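Local coordinates for PF04016 domain protein (Desulfitobacterium hafniense, PDB 3L5O) that is of unknown function but combines enolase-like and Rossmann-like folds around a putative active site, possibly for heavy-metal chelation, at residues L57-P62 with S196-T201; I96-I101 with G221-P226. All coordinates share one frame; numbering follows the deposited sequence.

Contact 1. Residues L57-P62 with S196-T201; sequences LGPNRP and SVVDKT. With IMD (imidazole), chain E; IMD (imidazole), chain D.
Pro-59 and Val-198 bring the two backbones nearest each other, their CA atoms 7.7 Å apart, where the last residue of strand 54-59 faces the short, weakly bonded helix 195-199. The strand edges the three-stranded antiparallel sheet of the enolase-like part; the helix follows strand 189-193 of the Rossmann-like sheet, so the contact probably bridges the two folds. Direct touching is slight: the proline ring offers CD to Val-198 CG2 at 3.9 Å, the two running by each other with opposed headings. Both are compact and apolar, as suits a seam without polar bonds of its own.

An imidazole, probably from the crystallisation liquor, lies between the segments. Its N3 makes a weak hydrogen bond to Pro-59 O (3.2 Å), and Val-198 CG1, anti to the backbone N (chi1 172°), packs near its C2. Arg-61, poorly ordered, approaches this ring obliquely, NE 3.2 Å from C4. Its NH2 stops 4.4 Å from Asp-199 OD2, and no N-H points at that oxygen. Trp-168 joins the two, in cation-pi contact with Arg-61 and bonding Asp-199 OD2 through NE1. N3 of a second imidazole comes within 2.7 Å of Asp-199 OD2 and bonds OD1 weakly. OD1 closes an Asx turn by accepting from Thr-201 N on its anti side (3.3 Å); Thr-201 OG1 adds a side-chain bond on the syn side (2.7 Å).

Contact 2. Residues I96-I101 with G221-P226; sequences IGLAAI and GTPLAP
Leu-98 straddles the carbonyl oxygen of Gly-221 with its forked end, CD2 at 3.3 Å and CD1 at 3.5 Å from that atom. Its CG stands anti to the backbone N (chi1 -178°), which carries the fork off the helix to the loop 221-226. CD1 also meets Pro-223 CG at 3.9 Å, the two side chains lying roughly perpendicular. Almost a turn further on, Ile-101 supplies its short branch: CG2, anti to the backbone N because chi1 is -72°, comes within 4.0 Å of Pro-223 CB. The rigid proline ring is thus touched by two branched chains from one helix face. Glycine suits position 221, since a CB there would come tightly against Leu-98 CD2. With an alanine in place of Leu-98, the loss of both methyls would probably open a gap beside Gly-221 O and leave Pro-223 CG without one of its apolar neighbours. The buried Gly-221 O is satisfied by Asn-102 ND2. Helix 91-105 lies between this loop, which links strands 214-218 and 235-241, and strand 46-51, where Ile-96, Ala-99 and Ala-100 pack on Ile-49; helix 79-83 is met by Ala-100 and Ile-101.

How the contacts relate
Both contacts appear to join the enolase-like part to the Rossmann-like part, and their centres lie 11 Å apart. They meet through Leu-98 of contact 2: its CD2 is 3.7 Å from Val-198 CG2 and its CD1 3.9 Å from Val-197 CG1, so helix 91-105 packs against helix 195-199 as well as against the loop 221-226. On another side of that helix, Ala-99 CB lies 3.9 Å from Gly-58 N, backing the strand that leads into contact 1. Contact 2 is thus the buried apolar layer, whereas contact 1 carries the two imidazoles, consistent with a pocket formed where the folds combine. Any role in heavy-metal chelation remains a proposal.

Contact 1. Residues L57-P62 with S196-T201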
loop_
_atom_site.group_PDB
_atom_site.type_symbol
_atom_site.label_atom_id
_atom_site.label_comp_id
_atom_site.label_asym_id
_atom_site.label_seq_id
_atom_site.Cartn_x
_atom_site.Cartn_y
_atom_site.Cartn_z
ATOM N N LEU A 57 -4.500 6.756 -2.358
ATOM C CA LEU A 57 -5.221 5.611 -2.922
ATOM C C LEU A 57 -5.247 4.455 -1.915
ATOM O O LEU A 57 -4.317 4.301 -1.085
ATOM C CB LEU A 57 -4.531 5.110 -4.191
ATOM C CG LEU A 57 -4.483 6.006 -5.417
ATOM C CD1 LEU A 57 -3.356 5.570 -6.336
ATOM C CD2 LEU A 57 -5.823 5.971 -6.153
ATOM N N GLY A 58 -6.342 3.701 -1.938
ATOM C CA GLY A 58 -6.421 2.431 -1.228
ATOM C C GLY A 58 -7.137 1.381 -2.077
ATOM O O GLY A 58 -8.043 1.754 -2.823
ATOM N N PRO A 59 -6.725 0.102 -2.028
ATOM C CA PRO A 59 -7.335 -0.939 -2.876
ATOM C C PRO A 59 -8.653 -1.542 -2.358
ATOM O O PRO A 59 -8.770 -1.793 -1.145
ATOM C CB PRO A 59 -6.253 -2.028 -2.923
ATOM C CG PRO A 59 -5.565 -1.920 -1.600
ATOM C CD PRO A 59 -5.623 -0.441 -1.214
ATOM N N ASN A 60 -9.586 -1.781 -3.286
ATOM C CA ASN A 60 -10.874 -2.454 -3.047
ATOM C C ASN A 60 -10.889 -3.820 -3.714
ATOM O O ASN A 60 -9.989 -4.130 -4.470
ATOM C CB ASN A 60 -12.018 -1.639 -3.666
ATOM C CG ASN A 60 -12.282 -0.360 -2.922
ATOM O OD1 ASN A 60 -11.949 -0.256 -1.752
ATOM N ND2 ASN A 60 -12.892 0.620 -3.589
ATOM N N ARG A 61 -11.904 -4.635 -3.426
ATOM C CA ARG A 61 -12.162 -5.861 -4.203
ATOM C C ARG A 61 -13.470 -5.688 -4.986
ATOM O O ARG A 61 -14.318 -4.889 -4.590
ATOM C CB ARG A 61 -12.305 -7.102 -3.305
ATOM C CG ARG A 61 -11.384 -7.226 -2.097
ATOM C CD ARG A 61 -12.077 -7.955 -0.928
ATOM N NE ARG A 61 -11.189 -8.369 0.164
ATOM C CZ ARG A 61 -10.449 -9.491 0.189
ATOM N NH1 ARG A 61 -10.458 -10.354 -0.834
ATOM N NH2 ARG A 61 -9.684 -9.747 1.251
ATOM N N PRO A 62 -13.653 -6.439 -6.077
ATOM C CA PRO A 62 -14.971 -6.528 -6.736
ATOM C C PRO A 62 -15.996 -7.307 -5.886
ATOM O O PRO A 62 -17.206 -7.092 -6.031
ATOM C CB PRO A 62 -14.670 -7.271 -8.046
ATOM C CG PRO A 62 -13.440 -8.073 -7.760
ATOM C CD PRO A 62 -12.639 -7.261 -6.763
ATOM N N SER A 196 -2.389 -5.489 2.463
ATOM C CA SER A 196 -2.284 -6.044 3.796
ATOM C C SER A 196 -2.578 -5.028 4.903
ATOM O O SER A 196 -2.946 -5.408 6.000
ATOM C CB SER A 196 -0.909 -6.650 4.025
ATOM O OG SER A 196 0.092 -5.655 3.891
ATOM N N VAL A 197 -2.409 -3.748 4.621
ATOM C CA VAL A 197 -2.805 -2.695 5.550
ATOM C C VAL A 197 -4.300 -2.734 5.710
ATOM O O VAL A 197 -4.829 -2.718 6.842
ATOM C CB VAL A 197 -2.382 -1.276 5.020
ATOM C CG1 VAL A 197 -2.883 -0.156 5.944
ATOM C CG2 VAL A 197 -0.903 -1.222 4.870
ATOM N N VAL A 198 -4.989 -2.794 4.577
ATOM C CA VAL A 198 -6.445 -2.766 4.570
ATOM C C VAL A 198 -7.055 -3.985 5.258
ATOM O O VAL A 198 -8.004 -3.875 6.034
ATOM C CB VAL A 198 -6.982 -2.689 3.127
ATOM C CG1 VAL A 198 -8.497 -2.851 3.110
ATOM C CG2 VAL A 198 -6.566 -1.363 2.441
ATOM N N ASP A 199 -6.528 -5.174 5.001
ATOM C CA ASP A 199 -7.169 -6.330 5.617
ATOM C C ASP A 199 -6.600 -6.730 6.999
ATOM O O ASP A 199 -7.098 -7.655 7.630
ATOM C CB ASP A 199 -7.291 -7.501 4.624
ATOM C CG ASP A 199 -6.012 -7.955 4.131
ATOM O OD1 ASP A 199 -5.022 -7.738 4.875
ATOM O OD2 ASP A 199 -5.891 -8.555 3.028
ATOM N N LYS A 200 -5.621 -5.975 7.486
ATOM C CA LYS A 200 -5.058 -6.163 8.837
ATOM C C LYS A 200 -4.234 -7.439 8.995
ATOM O O LYS A 200 -3.983 -7.897 10.102
ATOM C CB LYS A 200 -6.130 -6.042 9.929
ATOM C CG LYS A 200 -6.247 -4.635 10.589
ATOM C CD LYS A 200 -6.813 -3.554 9.690
ATOM C CE LYS A 200 -8.329 -3.732 9.478
ATOM N NZ LYS A 200 -8.777 -2.745 8.426
ATOM N N THR A 201 -3.756 -7.980 7.883
ATOM C CA THR A 201 -2.795 -9.102 7.923
ATOM C C THR A 201 -1.382 -8.606 8.166
ATOM O O THR A 201 -0.509 -9.384 8.575
ATOM C CB THR A 201 -2.836 -9.925 6.613
ATOM O OG1 THR A 201 -2.698 -9.065 5.468
ATOM C CG2 THR A 201 -4.178 -10.614 6.481
HETATM N N1 IMD E . -7.699 -6.143 1.107
HETATM C C2 IMD E . -7.591 -5.212 0.124
HETATM N N3 IMD E . -8.832 -4.873 -0.292
HETATM C C4 IMD E . -9.731 -5.584 0.431
HETATM C C5 IMD E . -9.013 -6.384 1.310
HETATM N N1 IMD D . -2.985 -10.079 0.455
HETATM C C2 IMD D . -3.199 -8.897 1.086
HETATM N N3 IMD D . -3.318 -9.136 2.401
HETATM C C4 IMD D . -3.188 -10.456 2.617
HETATM C C5 IMD D . -2.983 -11.057 1.381
#

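Contact 2. Residues I96-I101 with G221-P226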
loop_
_atom_site.group_PDB
_atom_site.type_symbol
_atom_site.label_atom_id
_atom_site.label_comp_id
_atom_site.label_asym_id
_atom_site.label_seq_id
_atom_site.Cartn_x
_atom_site.Cartn_y
_atom_site.Cartn_z
ATOM N N ILE A 96 -10.858 3.284 2.233
ATOM C CA ILE A 96 -11.034 4.753 2.354
ATOM C C ILE A 96 -10.093 5.371 3.389
ATOM O O ILE A 96 -9.492 6.418 3.145
ATOM C CB ILE A 96 -12.513 5.034 2.697
ATOM C CG1 ILE A 96 -13.381 4.633 1.490
ATOM C CG2 ILE A 96 -12.753 6.470 3.071
ATOM C CD1 ILE A 96 -14.887 4.671 1.752
ATOM N N GLY A 97 -9.981 4.718 4.542
ATOM C CA GLY A 97 -9.024 5.069 5.569
ATOM C C GLY A 97 -7.605 5.091 5.068
ATOM O O GLY A 97 -6.876 5.994 5.407
ATOM N N LEU A 98 -7.192 4.090 4.284
ATOM C CA LEU A 98 -5.850 4.112 3.709
ATOM C C LEU A 98 -5.693 5.207 2.639
ATOM O O LEU A 98 -4.652 5.834 2.562
ATOM C CB LEU A 98 -5.466 2.736 3.139
ATOM C CG LEU A 98 -4.052 2.591 2.547
ATOM C CD1 LEU A 98 -2.944 2.967 3.543
ATOM C CD2 LEU A 98 -3.868 1.158 2.067
ATOM N N ALA A 99 -6.707 5.434 1.815
ATOM C CA ALA A 99 -6.689 6.580 0.907
ATOM C C ALA A 99 -6.448 7.930 1.650
ATOM O O ALA A 99 -5.618 8.738 1.229
ATOM C CB ALA A 99 -7.974 6.609 0.052
ATOM N N ALA A 100 -7.091 8.117 2.801
ATOM C CA ALA A 100 -6.920 9.302 3.613
ATOM C C ALA A 100 -5.494 9.391 4.169
ATOM O O ALA A 100 -4.863 10.440 4.102
ATOM C CB ALA A 100 -7.928 9.305 4.774
ATOM N N ILE A 101 -4.972 8.289 4.690
ATOM C CA ILE A 101 -3.563 8.265 5.113
ATOM C C ILE A 101 -2.638 8.719 3.981
ATOM O O ILE A 101 -1.736 9.543 4.186
ATOM C CB ILE A 101 -3.181 6.858 5.612
ATOM C CG1 ILE A 101 -3.843 6.602 6.959
ATOM C CG2 ILE A 101 -1.659 6.691 5.707
ATOM C CD1 ILE A 101 -3.809 5.156 7.384
ATOM N N GLY A 221 -1.154 1.868 -2.899
ATOM C CA GLY A 221 -1.646 2.201 -1.582
ATOM C C GLY A 221 -0.621 2.164 -0.447
ATOM O O GLY A 221 -0.981 2.210 0.734
ATOM N N THR A 222 0.656 2.143 -0.794
ATOM C CA THR A 222 1.725 2.200 0.185
ATOM C C THR A 222 1.920 3.649 0.621
ATOM O O THR A 222 2.137 4.531 -0.227
ATOM C CB THR A 222 3.020 1.705 -0.440
ATOM O OG1 THR A 222 2.847 0.343 -0.894
ATOM C CG2 THR A 222 4.138 1.690 0.590
ATOM N N PRO A 223 1.810 3.900 1.926
ATOM C CA PRO A 223 2.162 5.209 2.480
ATOM C C PRO A 223 3.663 5.430 2.497
ATOM O O PRO A 223 4.415 4.549 2.911
ATOM C CB PRO A 223 1.571 5.167 3.912
ATOM C CG PRO A 223 0.796 3.893 4.028
ATOM C CD PRO A 223 1.298 2.979 2.961
ATOM N N LEU A 224 4.084 6.608 2.060
ATOM C CA LEU A 224 5.481 6.959 1.970
ATOM C C LEU A 224 5.905 7.632 3.271
ATOM O O LEU A 224 6.347 8.795 3.303
ATOM C CB LEU A 224 5.697 7.830 0.731
ATOM C CG LEU A 224 5.387 7.102 -0.599
ATOM C CD1 LEU A 224 5.282 8.074 -1.742
ATOM C CD2 LEU A 224 6.428 6.024 -0.942
ATOM N N ALA A 225 5.773 6.843 4.338
ATOM C CA ALA A 225 5.767 7.283 5.717
ATOM C C ALA A 225 6.964 6.637 6.417
ATOM O O ALA A 225 6.878 5.480 6.879
ATOM C CB ALA A 225 4.488 6.834 6.374
ATOM N N PRO A 226 8.084 7.356 6.465
ATOM C CA PRO A 226 9.310 6.846 7.094
ATOM C C PRO A 226 9.122 6.333 8.512
ATOM O O PRO A 226 9.953 5.564 8.955
ATOM C CB PRO A 226 10.241 8.055 7.094
ATOM C CG PRO A 226 9.749 8.938 6.004
ATOM C CD PRO A 226 8.269 8.701 5.893
#